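Local coordinates for Protease/Reverse transcriptase/ribonuclease H (PDB 7KSF), which combines in one retroviral polyprotein an aspartic protease with a reverse transcriptase, which probably copies the viral RNA genome into DNA, and a ribonuclease H, at residues 93-98 against 135-140. The protein carries 1 engineered substitution. Residues are numbered along the deposited sequence; the frame is centred on the assembly and turned at random.
Sequences PLQLTI and QHWENQ
The indole of Trp137 lies along the backbone of 94-96, one face covered by Leu96 N, 3.6 Å above the ring plane and over its centre, with Gln95 CA set toward the rim. At its far end the carboxamide of Gln95 bends round, its plane 72° from that of the ring, and brings OE1 to 3.5 Å from Trp137 CH2. Leu96 crosses the near end, laying CD1 against Trp137 CB (3.7 Å) and equally close to Gln140 CA. Trp137 also begins a type II beta turn that ends at Gln140, and the side chain of this last residue ties back to the start of the turn and the residue before it: with CG anti to the backbone N (chi1 158°) and the chain extended beyond it, Gln140 returns OE1 to accept from both His136 N and Trp137 N. The contact brings together the loop that precedes helix 102-112 and the loop that follows helix 117-129, and helix 171-184 flanks them through Gln184, which touches Leu96 and hydrogen-bonds Asn139 O. Beyond the indole, Glu138 N donates a nearly straight hydrogen bond to Ile98 O (2.8 Å, 167°). The Glu138 side chain passes at a slant over that of Ile98, with OE2 3.4 Å from Ile98 CG2, while OE1 forms a salt bridge with Arg207.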
loop_
_atom_site.group_PDB
_atom_site.type_symbol
_atom_site.label_atom_id
_atom_site.label_comp_id
_atom_site.label_asym_id
_atom_site.label_seq_id
_atom_site.Cartn_x
_atom_site.Cartn_y
_atom_site.Cartn_z
ATOM N N PRO A 93 -5.753 -17.601 28.471
ATOM C CA PRO A 93 -5.420 -16.636 27.417
ATOM C C PRO A 93 -6.629 -16.316 26.550
ATOM O O PRO A 93 -7.644 -17.016 26.559
ATOM C CB PRO A 93 -4.327 -17.352 26.612
ATOM C CG PRO A 93 -4.551 -18.803 26.879
ATOM C CD PRO A 93 -5.048 -18.881 28.296
ATOM N N LEU A 94 -6.509 -15.226 25.801
ATOM C CA LEU A 94 -7.573 -14.838 24.891
ATOM C C LEU A 94 -7.599 -15.773 23.689
ATOM O O LEU A 94 -6.559 -16.125 23.132
ATOM C CB LEU A 94 -7.384 -13.393 24.434
ATOM C CG LEU A 94 -8.347 -12.896 23.359
ATOM C CD1 LEU A 94 -9.790 -12.941 23.841
ATOM C CD2 LEU A 94 -7.968 -11.491 22.941
ATOM N N GLN A 95 -8.804 -16.187 23.301
ATOM C CA GLN A 95 -8.995 -17.104 22.180
ATOM C C GLN A 95 -10.127 -16.569 21.317
ATOM O O GLN A 95 -11.292 -16.600 21.727
ATOM C CB GLN A 95 -9.303 -18.522 22.670
ATOM C CG GLN A 95 -8.169 -19.189 23.442
ATOM C CD GLN A 95 -7.267 -20.030 22.560
ATOM O OE1 GLN A 95 -7.721 -20.664 21.607
ATOM N NE2 GLN A 95 -5.971 -20.041 22.871
ATOM N N LEU A 96 -9.790 -16.085 20.128
ATOM C CA LEU A 96 -10.771 -15.545 19.205
ATOM C C LEU A 96 -10.901 -16.547 18.058
ATOM O O LEU A 96 -10.418 -17.682 18.147
ATOM C CB LEU A 96 -10.244 -14.237 18.612
ATOM C CG LEU A 96 -10.118 -13.077 19.608
ATOM C CD1 LEU A 96 -9.503 -11.880 18.920
ATOM C CD2 LEU A 96 -11.473 -12.723 20.195
ATOM N N THR A 97 -11.557 -16.111 16.881
ATOM C CA THR A 97 -12.081 -17.044 15.891
ATOM C C THR A 97 -10.981 -17.598 14.994
ATOM O O THR A 97 -10.719 -18.805 14.994
ATOM C CB THR A 97 -13.158 -16.363 15.051
ATOM O OG1 THR A 97 -14.120 -15.742 15.919
ATOM C CG2 THR A 97 -13.864 -17.386 14.180
ATOM N N ILE A 98 -10.334 -16.737 14.217
ATOM C CA ILE A 98 -9.394 -17.152 13.182
ATOM C C ILE A 98 -7.985 -16.766 13.606
ATOM O O ILE A 98 -7.739 -15.625 14.013
ATOM C CB ILE A 98 -9.743 -16.525 11.823
ATOM C CG1 ILE A 98 -11.134 -16.963 11.370
ATOM C CG2 ILE A 98 -8.695 -16.891 10.782
ATOM C CD1 ILE A 98 -11.558 -16.347 10.061
ATOM N N GLN A 135 0.112 -9.383 15.929
ATOM C CA GLN A 135 -1.281 -9.802 15.898
ATOM C C GLN A 135 -1.344 -11.290 15.577
ATOM O O GLN A 135 -0.852 -11.727 14.531
ATOM C CB GLN A 135 -2.074 -9.003 14.868
ATOM C CG GLN A 135 -3.575 -9.159 15.023
ATOM C CD GLN A 135 -4.331 -8.909 13.737
ATOM O OE1 GLN A 135 -3.749 -8.526 12.722
ATOM N NE2 GLN A 135 -5.638 -9.132 13.770
ATOM N N HIS A 136 -1.940 -12.064 16.481
ATOM C CA HIS A 136 -2.105 -13.498 16.289
ATOM C C HIS A 136 -3.487 -13.874 15.778
ATOM O O HIS A 136 -3.603 -14.745 14.912
ATOM C CB HIS A 136 -1.830 -14.235 17.602
ATOM C CG HIS A 136 -0.456 -14.006 18.146
ATOM N ND1 HIS A 136 0.565 -14.917 17.989
ATOM C CD2 HIS A 136 0.067 -12.968 18.841
ATOM C CE1 HIS A 136 1.658 -14.452 18.567
ATOM N NE2 HIS A 136 1.383 -13.273 19.092
ATOM N N TRP A 137 -4.538 -13.245 16.296
ATOM C CA TRP A 137 -5.900 -13.540 15.880
ATOM C C TRP A 137 -6.400 -12.460 14.932
ATOM O O TRP A 137 -6.005 -11.294 15.042
ATOM C CB TRP A 137 -6.837 -13.638 17.085
ATOM C CG TRP A 137 -6.391 -14.620 18.113
ATOM C CD1 TRP A 137 -5.624 -14.365 19.211
ATOM C CD2 TRP A 137 -6.678 -16.020 18.138
ATOM N NE1 TRP A 137 -5.416 -15.521 19.921
ATOM C CE2 TRP A 137 -6.053 -16.553 19.280
ATOM C CE3 TRP A 137 -7.402 -16.874 17.302
ATOM C CZ2 TRP A 137 -6.132 -17.903 19.612
ATOM C CZ3 TRP A 137 -7.479 -18.209 17.633
ATOM C CH2 TRP A 137 -6.849 -18.713 18.773
ATOM N N GLU A 138 -7.261 -12.852 13.999
ATOM C CA GLU A 138 -7.947 -11.862 13.184
ATOM C C GLU A 138 -8.885 -11.040 14.061
ATOM O O GLU A 138 -9.488 -11.558 15.007
ATOM C CB GLU A 138 -8.728 -12.536 12.056
ATOM C CG GLU A 138 -7.859 -13.210 11.002
ATOM C CD GLU A 138 -8.643 -13.575 9.753
ATOM O OE1 GLU A 138 -9.834 -13.213 9.671
ATOM O OE2 GLU A 138 -8.067 -14.224 8.853
ATOM N N ASN A 139 -9.006 -9.843 13.837
ATOM C CA ASN A 139 -9.825 -8.886 14.584
ATOM C C ASN A 139 -9.355 -8.727 16.027
ATOM O O ASN A 139 -10.097 -8.219 16.874
ATOM C CB ASN A 139 -11.304 -9.274 14.544
ATOM C CG ASN A 139 -11.763 -9.653 13.154
ATOM O OD1 ASN A 139 -12.362 -10.707 12.950
ATOM N ND2 ASN A 139 -11.468 -8.797 12.183
ATOM N N GLN A 140 -8.132 -9.158 16.318
ATOM C CA GLN A 140 -7.559 -8.987 17.646
ATOM C C GLN A 140 -7.165 -7.532 17.868
ATOM O O GLN A 140 -6.523 -6.909 17.019
ATOM C CB GLN A 140 -6.339 -9.894 17.809
ATOM C CG GLN A 140 -5.376 -9.460 18.888
ATOM C CD GLN A 140 -4.119 -10.302 18.904
ATOM O OE1 GLN A 140 -3.951 -11.203 18.082
ATOM N NE2 GLN A 140 -3.227 -10.010 19.841
#